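Local coordinates for Nitrate/nitrite binding protein NrtA (Synechocystis sp., PDB 2G29) that binds nitrate as the solute-binding protein of the ABC transporter complex that takes up nitrate, and probably nitrite, at residues 155-163 with 185-196; 212-220 with 289-299. All coordinates share one frame; numbering follows the deposited sequence.

Contact 1: 155-163 with 185-196; sequences DPKVAMTFP and DFSTIVVPPAQM
K157 lays its aliphatic chain across I189 at about a right angle, its CD 3.8 Å from I189 CG2. The chain bends at chi2 (-58°), which brings the ammonium end back over S187, where NZ comes within 3.6 Å of CB; lysine suits this partly exposed position, apolar along its length and charged at its tip. Cut back to an alanine, the residue would lose CD and NZ, and I189 CG2 and S187 CB would probably lose much of their cover. Farther along the same face the buried A159 is small enough for V191 CG2 and M196 SD (3.8 Å) to close on its CB. On the other face, V158 CG2 touches both F186 CD1 (3.6 Å) and T188 CG2. M160 bends so that CE meets V190 CG2 (3.7 Å) and T188 OG1, an oxygen hydrogen-bonded by R172 of helix 166-177. Five backbone hydrogen bonds join the two segments, from S187 N to P156 O at one end to V191 N to M160 O (3.0 Å) at the other. Past the strand ends, T161 CG2 packs on P193 CG, T161 beside the nitrate-binding H167 and P193 beside the nitrate-binding W73. Strands 157-160 and 187-190, parallel and linked by helix 166-177, form a classic beta-alpha-beta crossover.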
loop_
_atom_site.group_PDB
_atom_site.type_symbol
_atom_site.label_atom_id
_atom_site.label_comp_id
_atom_site.label_asym_id
_atom_site.label_seq_id
_atom_site.Cartn_x
_atom_site.Cartn_y
_atom_site.Cartn_z
ATOM N N ASP A 155 1.129 20.335 20.210
ATOM C CA ASP A 155 1.814 19.639 19.110
ATOM C C ASP A 155 1.223 18.272 18.803
ATOM O O ASP A 155 1.871 17.224 18.984
ATOM C CB ASP A 155 3.300 19.544 19.429
ATOM C CG ASP A 155 3.910 20.906 19.606
ATOM O OD1 ASP A 155 3.714 21.745 18.706
ATOM O OD2 ASP A 155 4.558 21.160 20.643
ATOM N N PRO A 156 -0.021 18.270 18.309
ATOM C CA PRO A 156 -0.706 17.021 17.970
ATOM C C PRO A 156 0.014 16.294 16.849
ATOM O O PRO A 156 0.428 16.898 15.851
ATOM C CB PRO A 156 -2.117 17.466 17.564
ATOM C CG PRO A 156 -1.958 18.902 17.138
ATOM C CD PRO A 156 -0.871 19.449 18.037
ATOM N N LYS A 157 0.150 14.989 17.017
ATOM C CA LYS A 157 0.813 14.185 16.004
ATOM C C LYS A 157 -0.184 13.271 15.313
ATOM O O LYS A 157 -1.175 12.833 15.899
ATOM C CB LYS A 157 1.879 13.283 16.650
ATOM C CG LYS A 157 2.944 13.973 17.519
ATOM C CD LYS A 157 3.710 15.011 16.731
ATOM C CE LYS A 157 4.887 15.578 17.523
ATOM N NZ LYS A 157 5.659 16.599 16.726
ATOM N N VAL A 158 0.068 12.996 14.041
ATOM C CA VAL A 158 -0.750 12.006 13.350
ATOM C C VAL A 158 0.280 10.997 12.811
ATOM O O VAL A 158 1.350 11.381 12.293
ATOM C CB VAL A 158 -1.599 12.589 12.219
ATOM C CG1 VAL A 158 -2.498 13.704 12.772
ATOM C CG2 VAL A 158 -0.741 13.095 11.131
ATOM N N ALA A 159 -0.006 9.709 12.950
ATOM C CA ALA A 159 0.976 8.715 12.512
ATOM C C ALA A 159 0.693 8.117 11.151
ATOM O O ALA A 159 -0.461 7.843 10.794
ATOM C CB ALA A 159 1.072 7.572 13.528
ATOM N N MET A 160 1.773 7.928 10.399
ATOM C CA MET A 160 1.720 7.301 9.090
ATOM C C MET A 160 2.876 6.310 9.062
ATOM O O MET A 160 3.603 6.144 10.051
ATOM C CB MET A 160 1.717 8.316 7.954
ATOM C CG MET A 160 2.710 9.457 8.049
ATOM S SD MET A 160 4.408 8.886 7.743
ATOM C CE MET A 160 5.342 10.469 7.909
ATOM N N THR A 161 3.035 5.624 7.935
ATOM C CA THR A 161 3.938 4.480 7.905
ATOM C C THR A 161 5.335 4.638 7.308
ATOM O O THR A 161 6.164 3.757 7.480
ATOM C CB THR A 161 3.214 3.367 7.146
ATOM O OG1 THR A 161 2.963 3.837 5.834
ATOM C CG2 THR A 161 1.893 3.024 7.805
ATOM N N PHE A 162 5.564 5.727 6.593
ATOM C CA PHE A 162 6.834 5.988 5.937
ATOM C C PHE A 162 6.680 7.339 5.280
ATOM O O PHE A 162 5.646 7.599 4.649
ATOM C CB PHE A 162 7.126 4.951 4.822
ATOM C CG PHE A 162 8.535 5.029 4.290
ATOM C CD1 PHE A 162 9.599 4.547 5.051
ATOM C CD2 PHE A 162 8.794 5.654 3.076
ATOM C CE1 PHE A 162 10.918 4.678 4.600
ATOM C CE2 PHE A 162 10.121 5.793 2.616
ATOM C CZ PHE A 162 11.167 5.308 3.370
ATOM N N PRO A 163 7.694 8.217 5.384
ATOM C CA PRO A 163 7.535 9.538 4.745
ATOM C C PRO A 163 7.459 9.465 3.237
ATOM O O PRO A 163 8.355 8.935 2.599
ATOM C CB PRO A 163 8.761 10.331 5.231
ATOM C CG PRO A 163 9.342 9.495 6.393
ATOM C CD PRO A 163 9.015 8.047 6.030
ATOM N N ASP A 185 -1.066 22.782 11.879
ATOM C CA ASP A 185 -2.126 22.259 12.725
ATOM C C ASP A 185 -1.812 20.888 13.330
ATOM O O ASP A 185 -2.455 20.461 14.298
ATOM C CB ASP A 185 -3.411 22.190 11.919
ATOM C CG ASP A 185 -3.783 23.543 11.323
ATOM O OD1 ASP A 185 -4.027 24.486 12.114
ATOM O OD2 ASP A 185 -3.794 23.684 10.089
ATOM N N PHE A 186 -0.837 20.196 12.743
ATOM C CA PHE A 186 -0.412 18.885 13.240
ATOM C C PHE A 186 0.924 18.559 12.611
ATOM O O PHE A 186 1.346 19.232 11.662
ATOM C CB PHE A 186 -1.422 17.800 12.859
ATOM C CG PHE A 186 -1.530 17.584 11.396
ATOM C CD1 PHE A 186 -0.743 16.626 10.746
ATOM C CD2 PHE A 186 -2.383 18.381 10.636
ATOM C CE1 PHE A 186 -0.805 16.479 9.380
ATOM C CE2 PHE A 186 -2.458 18.242 9.257
ATOM C CZ PHE A 186 -1.646 17.268 8.622
ATOM N N SER A 187 1.593 17.548 13.155
ATOM C CA SER A 187 2.874 17.080 12.611
ATOM C C SER A 187 2.701 15.591 12.337
ATOM O O SER A 187 1.973 14.912 13.069
ATOM C CB SER A 187 4.013 17.236 13.628
ATOM O OG SER A 187 4.173 18.582 14.036
ATOM N N THR A 188 3.346 15.099 11.277
ATOM C CA THR A 188 3.287 13.678 10.984
ATOM C C THR A 188 4.455 12.991 11.666
ATOM O O THR A 188 5.533 13.579 11.851
ATOM C CB THR A 188 3.335 13.373 9.451
ATOM O OG1 THR A 188 4.445 14.039 8.855
ATOM C CG2 THR A 188 2.034 13.772 8.766
ATOM N N ILE A 189 4.227 11.756 12.110
ATOM C CA ILE A 189 5.288 10.941 12.707
ATOM C C ILE A 189 5.200 9.574 12.041
ATOM O O ILE A 189 4.138 9.199 11.536
ATOM C CB ILE A 189 5.163 10.753 14.245
ATOM C CG1 ILE A 189 3.843 10.082 14.652
ATOM C CG2 ILE A 189 5.292 12.124 14.935
ATOM C CD1 ILE A 189 3.837 9.653 16.151
ATOM N N VAL A 190 6.312 8.841 12.027
ATOM C CA VAL A 190 6.327 7.494 11.448
ATOM C C VAL A 190 6.233 6.444 12.544
ATOM O O VAL A 190 6.987 6.512 13.515
ATOM C CB VAL A 190 7.643 7.243 10.706
ATOM C CG1 VAL A 190 7.687 5.800 10.188
ATOM C CG2 VAL A 190 7.791 8.217 9.550
ATOM N N VAL A 191 5.322 5.476 12.374
ATOM C CA VAL A 191 5.194 4.352 13.303
ATOM C C VAL A 191 5.105 3.078 12.424
ATOM O O VAL A 191 4.331 3.039 11.459
ATOM C CB VAL A 191 3.885 4.440 14.182
ATOM C CG1 VAL A 191 3.758 3.204 15.056
ATOM C CG2 VAL A 191 3.925 5.701 15.072
ATOM N N PRO A 192 5.900 2.035 12.724
ATOM C CA PRO A 192 5.807 0.800 11.910
ATOM C C PRO A 192 4.356 0.279 11.954
ATOM O O PRO A 192 3.706 0.320 13.001
ATOM C CB PRO A 192 6.770 -0.163 12.617
ATOM C CG PRO A 192 7.803 0.767 13.246
ATOM C CD PRO A 192 6.958 1.932 13.751
ATOM N N PRO A 193 3.852 -0.255 10.839
ATOM C CA PRO A 193 2.473 -0.751 10.817
ATOM C C PRO A 193 2.046 -1.650 11.956
ATOM O O PRO A 193 0.987 -1.417 12.549
ATOM C CB PRO A 193 2.371 -1.454 9.457
ATOM C CG PRO A 193 3.261 -0.552 8.582
ATOM C CD PRO A 193 4.480 -0.323 9.507
ATOM N N ALA A 194 2.872 -2.651 12.281
ATOM C CA ALA A 194 2.520 -3.575 13.333
ATOM C C ALA A 194 2.594 -2.976 14.726
ATOM O O ALA A 194 2.270 -3.647 15.709
ATOM C CB ALA A 194 3.412 -4.798 13.239
ATOM N N GLN A 195 3.022 -1.717 14.830
ATOM C CA GLN A 195 3.136 -1.049 16.115
ATOM C C GLN A 195 2.127 0.102 16.262
ATOM O O GLN A 195 2.107 0.775 17.303
ATOM C CB GLN A 195 4.552 -0.490 16.306
ATOM C CG GLN A 195 5.614 -1.600 16.406
ATOM C CD GLN A 195 7.040 -1.062 16.398
ATOM O OE1 GLN A 195 7.329 -0.002 16.976
ATOM N NE2 GLN A 195 7.946 -1.795 15.749
ATOM N N MET A 196 1.262 0.301 15.256
ATOM C CA MET A 196 0.285 1.394 15.331
ATOM C C MET A 196 -0.680 1.234 16.504
ATOM O O MET A 196 -0.936 2.210 17.231
ATOM C CB MET A 196 -0.499 1.478 14.011
ATOM C CG MET A 196 0.273 2.045 12.848
ATOM S SD MET A 196 0.352 3.845 13.006
ATOM C CE MET A 196 1.196 4.255 11.472
#

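Contact 2: 212-220 with 289-299; sequences EPWPLQTVN and FKVPFEDIIDR
E212 OE2 takes the shortest direct polar bond between the two segments, 2.8 Å from R299 NH1, in a salt bridge that uses the syn lone pair of the carboxylate and lies near the guanidinium plane. The two flat groups stand 89° apart, and the bond runs through NH1 alone in this pair. L216 CB sits over the centre of one guanidinium face at 3.8 Å; leucine supplies an apolar cover for the flat of the charged group, and NH2 bonds the carbonyl of N305. The other carboxylate oxygen, E212 OE1, accepts from a water that also donates to D295 O, tying the glutamate to the loop backbone.

D295 reaches back to the helix with both oxygens: OD1 receives N220 ND2 at 3.1 Å, nearly straight at 173°, in the amide plane, and OD2 receives Q217 NE2, though the place of OD2 is less sure. Q217, CG anti to the backbone N (chi1 177°), extends its amide to the loop. A second water joins N220 ND2, E294 O and D298 OD2. Beside these polar links runs an apolar patch: P213, at the N-cap position after a cis peptide, packs CB on I296 CG1 at 4.0 Å and CG near V291 CG1, while V291 CG2 meets W214 CH2 at 3.6 Å. A helix N-terminus following strand 207-211, just after the nitrate-binding G211, thus packs against loop 289-299 in the type 2 periplasmic-binding-protein fold expected from the family.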
loop_
_atom_site.group_PDB
_atom_site.type_symbol
_atom_site.label_atom_id
_atom_site.label_comp_id
_atom_site.label_asym_id
_atom_site.label_seq_id
_atom_site.Cartn_x
_atom_site.Cartn_y
_atom_site.Cartn_z
ATOM N N GLU A 212 -5.005 -2.844 6.653
ATOM C CA GLU A 212 -5.572 -3.967 7.401
ATOM C C GLU A 212 -4.412 -4.908 7.766
ATOM O O GLU A 212 -3.436 -5.046 7.012
ATOM C CB GLU A 212 -6.591 -4.712 6.548
ATOM C CG GLU A 212 -7.842 -3.921 6.117
ATOM C CD GLU A 212 -8.747 -3.431 7.264
ATOM O OE1 GLU A 212 -8.523 -3.789 8.454
ATOM O OE2 GLU A 212 -9.718 -2.709 6.943
ATOM N N PRO A 213 -4.556 -5.675 8.843
ATOM C CA PRO A 213 -5.705 -5.781 9.758
ATOM C C PRO A 213 -5.755 -4.767 10.901
ATOM O O PRO A 213 -6.650 -4.831 11.746
ATOM C CB PRO A 213 -5.528 -7.199 10.301
ATOM C CG PRO A 213 -4.000 -7.238 10.549
ATOM C CD PRO A 213 -3.465 -6.603 9.235
ATOM N N TRP A 214 -4.850 -3.795 10.910
ATOM C CA TRP A 214 -4.784 -2.929 12.082
ATOM C C TRP A 214 -5.961 -2.010 12.364
ATOM O O TRP A 214 -6.243 -1.757 13.541
ATOM C CB TRP A 214 -3.387 -2.243 12.090
ATOM C CG TRP A 214 -2.269 -3.243 11.834
ATOM C CD1 TRP A 214 -1.549 -3.376 10.667
ATOM C CD2 TRP A 214 -1.819 -4.322 12.696
ATOM N NE1 TRP A 214 -0.692 -4.439 10.747
ATOM C CE2 TRP A 214 -0.836 -5.035 11.979
ATOM C CE3 TRP A 214 -2.164 -4.747 13.992
ATOM C CZ2 TRP A 214 -0.173 -6.154 12.518
ATOM C CZ3 TRP A 214 -1.509 -5.869 14.535
ATOM C CH2 TRP A 214 -0.526 -6.551 13.795
ATOM N N PRO A 215 -6.684 -1.532 11.320
ATOM C CA PRO A 215 -7.846 -0.671 11.612
ATOM C C PRO A 215 -8.898 -1.508 12.357
ATOM O O PRO A 215 -9.473 -1.063 13.322
ATOM C CB PRO A 215 -8.330 -0.272 10.216
ATOM C CG PRO A 215 -7.003 -0.202 9.417
ATOM C CD PRO A 215 -6.324 -1.482 9.889
ATOM N N LEU A 216 -9.157 -2.729 11.899
ATOM C CA LEU A 216 -10.162 -3.530 12.587
ATOM C C LEU A 216 -9.674 -3.924 13.973
ATOM O O LEU A 216 -10.473 -3.964 14.918
ATOM C CB LEU A 216 -10.525 -4.775 11.767
ATOM C CG LEU A 216 -11.559 -5.728 12.443
ATOM C CD1 LEU A 216 -12.821 -4.993 12.885
ATOM C CD2 LEU A 216 -11.956 -6.809 11.458
ATOM N N GLN A 217 -8.372 -4.206 14.136
ATOM C CA GLN A 217 -7.902 -4.581 15.445
ATOM C C GLN A 217 -8.098 -3.405 16.401
ATOM O O GLN A 217 -8.410 -3.583 17.568
ATOM C CB GLN A 217 -6.433 -4.981 15.393
ATOM C CG GLN A 217 -5.922 -5.302 16.802
ATOM C CD GLN A 217 -4.537 -5.897 16.811
ATOM O OE1 GLN A 217 -3.551 -5.198 17.054
ATOM N NE2 GLN A 217 -4.452 -7.195 16.523
ATOM N N THR A 218 -7.910 -2.191 15.895
ATOM C CA THR A 218 -8.091 -0.995 16.727
ATOM C C THR A 218 -9.523 -0.952 17.276
ATOM O O THR A 218 -9.732 -0.675 18.480
ATOM C CB THR A 218 -7.851 0.269 15.882
ATOM O OG1 THR A 218 -6.479 0.319 15.455
ATOM C CG2 THR A 218 -8.142 1.510 16.688
ATOM N N VAL A 219 -10.484 -1.208 16.376
ATOM C CA VAL A 219 -11.903 -1.214 16.737
ATOM C C VAL A 219 -12.206 -2.350 17.715
ATOM O O VAL A 219 -12.818 -2.144 18.782
ATOM C CB VAL A 219 -12.765 -1.361 15.466
ATOM C CG1 VAL A 219 -14.234 -1.664 15.838
ATOM C CG2 VAL A 219 -12.712 -0.071 14.635
ATOM N N ASN A 220 -11.744 -3.549 17.389
ATOM C CA ASN A 220 -12.041 -4.670 18.253
ATOM C C ASN A 220 -11.417 -4.576 19.631
ATOM O O ASN A 220 -12.007 -5.077 20.593
ATOM C CB ASN A 220 -11.659 -6.007 17.576
ATOM C CG ASN A 220 -12.595 -6.386 16.424
ATOM O OD1 ASN A 220 -13.688 -5.882 16.332
ATOM N ND2 ASN A 220 -12.149 -7.290 15.549
ATOM N N PHE A 289 1.240 -13.529 10.489
ATOM C CA PHE A 289 0.949 -12.303 11.248
ATOM C C PHE A 289 0.844 -12.493 12.751
ATOM O O PHE A 289 1.071 -11.538 13.499
ATOM C CB PHE A 289 -0.385 -11.652 10.826
ATOM C CG PHE A 289 -0.466 -11.235 9.378
ATOM C CD1 PHE A 289 -1.673 -10.751 8.877
ATOM C CD2 PHE A 289 0.624 -11.341 8.517
ATOM C CE1 PHE A 289 -1.809 -10.375 7.525
ATOM C CE2 PHE A 289 0.494 -10.969 7.174
ATOM C CZ PHE A 289 -0.721 -10.494 6.694
ATOM N N LYS A 290 0.456 -13.699 13.182
ATOM C CA LYS A 290 0.235 -13.955 14.606
ATOM C C LYS A 290 -0.791 -12.895 15.109
ATOM O O LYS A 290 -0.568 -12.198 16.109
ATOM C CB LYS A 290 1.559 -13.847 15.375
ATOM C CG LYS A 290 1.459 -14.290 16.805
ATOM C CD LYS A 290 0.689 -15.571 16.908
ATOM C CE LYS A 290 0.511 -15.975 18.361
ATOM N NZ LYS A 290 -0.498 -17.076 18.493
ATOM N N VAL A 291 -1.918 -12.825 14.403
ATOM C CA VAL A 291 -3.006 -11.877 14.664
ATOM C C VAL A 291 -4.319 -12.667 14.728
ATOM O O VAL A 291 -4.513 -13.563 13.928
ATOM C CB VAL A 291 -3.087 -10.838 13.478
ATOM C CG1 VAL A 291 -4.395 -10.068 13.505
ATOM C CG2 VAL A 291 -1.892 -9.854 13.541
ATOM N N PRO A 292 -5.194 -12.373 15.695
ATOM C CA PRO A 292 -6.468 -13.114 15.759
ATOM C C PRO A 292 -7.195 -13.103 14.412
ATOM O O PRO A 292 -7.254 -12.062 13.757
ATOM C CB PRO A 292 -7.267 -12.380 16.848
ATOM C CG PRO A 292 -6.480 -11.081 17.086
ATOM C CD PRO A 292 -5.063 -11.416 16.800
ATOM N N PHE A 293 -7.755 -14.260 14.021
ATOM C CA PHE A 293 -8.534 -14.404 12.781
ATOM C C PHE A 293 -9.642 -13.331 12.699
ATOM O O PHE A 293 -9.909 -12.755 11.630
ATOM C CB PHE A 293 -9.155 -15.822 12.780
ATOM C CG PHE A 293 -9.991 -16.142 11.576
ATOM C CD1 PHE A 293 -9.397 -16.560 10.383
ATOM C CD2 PHE A 293 -11.393 -16.048 11.643
ATOM C CE1 PHE A 293 -10.192 -16.891 9.258
ATOM C CE2 PHE A 293 -12.189 -16.371 10.533
ATOM C CZ PHE A 293 -11.575 -16.795 9.328
ATOM N N GLU A 294 -10.254 -13.045 13.855
ATOM C CA GLU A 294 -11.324 -12.059 13.955
ATOM C C GLU A 294 -10.952 -10.624 13.569
ATOM O O GLU A 294 -11.820 -9.825 13.255
ATOM C CB GLU A 294 -11.900 -12.049 15.379
ATOM C CG GLU A 294 -12.806 -13.259 15.704
ATOM C CD GLU A 294 -12.063 -14.556 15.903
ATOM O OE1 GLU A 294 -12.738 -15.613 15.824
ATOM O OE2 GLU A 294 -10.833 -14.570 16.160
ATOM N N ASP A 295 -9.672 -10.312 13.620
ATOM C CA ASP A 295 -9.220 -8.978 13.248
ATOM C C ASP A 295 -8.930 -8.908 11.756
ATOM O O ASP A 295 -8.652 -7.818 11.223
ATOM C CB ASP A 295 -7.933 -8.609 13.989
ATOM C CG ASP A 295 -8.136 -8.480 15.487
ATOM O OD1 ASP A 295 -9.275 -8.273 15.929
ATOM O OD2 ASP A 295 -7.152 -8.572 16.222
ATOM N N ILE A 296 -9.002 -10.041 11.061
ATOM C CA ILE A 296 -8.687 -10.073 9.643
ATOM C C ILE A 296 -9.877 -10.396 8.730
ATOM O O ILE A 296 -10.092 -9.732 7.710
ATOM C CB ILE A 296 -7.604 -11.152 9.334
ATOM C CG1 ILE A 296 -6.494 -11.127 10.391
ATOM C CG2 ILE A 296 -6.985 -10.926 7.934
ATOM C CD1 ILE A 296 -5.425 -12.200 10.141
ATOM N N ILE A 297 -10.644 -11.423 9.103
ATOM C CA ILE A 297 -11.705 -11.903 8.216
ATOM C C ILE A 297 -12.784 -10.933 7.785
ATOM O O ILE A 297 -13.088 -10.848 6.583
ATOM C CB ILE A 297 -12.350 -13.187 8.822
ATOM C CG1 ILE A 297 -13.298 -13.853 7.806
ATOM C CG2 ILE A 297 -13.138 -12.839 10.073
ATOM C CD1 ILE A 297 -12.615 -14.333 6.559
ATOM N N ASP A 298 -13.359 -10.173 8.722
ATOM C CA ASP A 298 -14.453 -9.311 8.298
ATOM C C ASP A 298 -14.081 -8.319 7.195
ATOM O O ASP A 298 -14.823 -8.172 6.228
ATOM C CB ASP A 298 -15.058 -8.570 9.485
ATOM C CG ASP A 298 -15.897 -9.486 10.363
ATOM O OD1 ASP A 298 -16.226 -10.616 9.916
ATOM O OD2 ASP A 298 -16.238 -9.076 11.494
ATOM N N ARG A 299 -12.923 -7.660 7.323
ATOM C CA ARG A 299 -12.563 -6.694 6.305
ATOM C C ARG A 299 -12.249 -7.356 4.972
ATOM O O ARG A 299 -12.471 -6.769 3.912
ATOM C CB ARG A 299 -11.380 -5.830 6.783
ATOM C CG ARG A 299 -11.647 -5.084 8.089
ATOM C CD ARG A 299 -12.837 -4.152 7.984
ATOM N NE ARG A 299 -13.125 -3.417 9.215
ATOM C CZ ARG A 299 -12.529 -2.305 9.612
ATOM N NH1 ARG A 299 -11.560 -1.763 8.886
ATOM N NH2 ARG A 299 -12.949 -1.700 10.725
HETATM O O HOH W 1 -8.760 -6.579 8.779
HETATM O O HOH W 2 -14.288 -9.121 13.837
#

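Contact 1 lies within the sheet that holds strands 157-160, 187-190 and 207-211; contact 2 follows directly from its strand 207-211. The centres of the two contacts are about 20 Å apart. In contact 1, at the outer strand 187-190, regular backbone bonds do the joining, and its side chains are mostly apolar. Contact 2, the more buried of the two, sets helix 214-221 against a loop from much later in the chain. Without paired strands, it relies on a salt bridge, side-chain amides on a carboxylate and bridging waters, beside a proline-valine-tryptophan patch. The two meet where P193 and A194 pack on W214, and both come near nitrate-binding residues, H167 and W73 for contact 1, G211 and Q126 for contact 2.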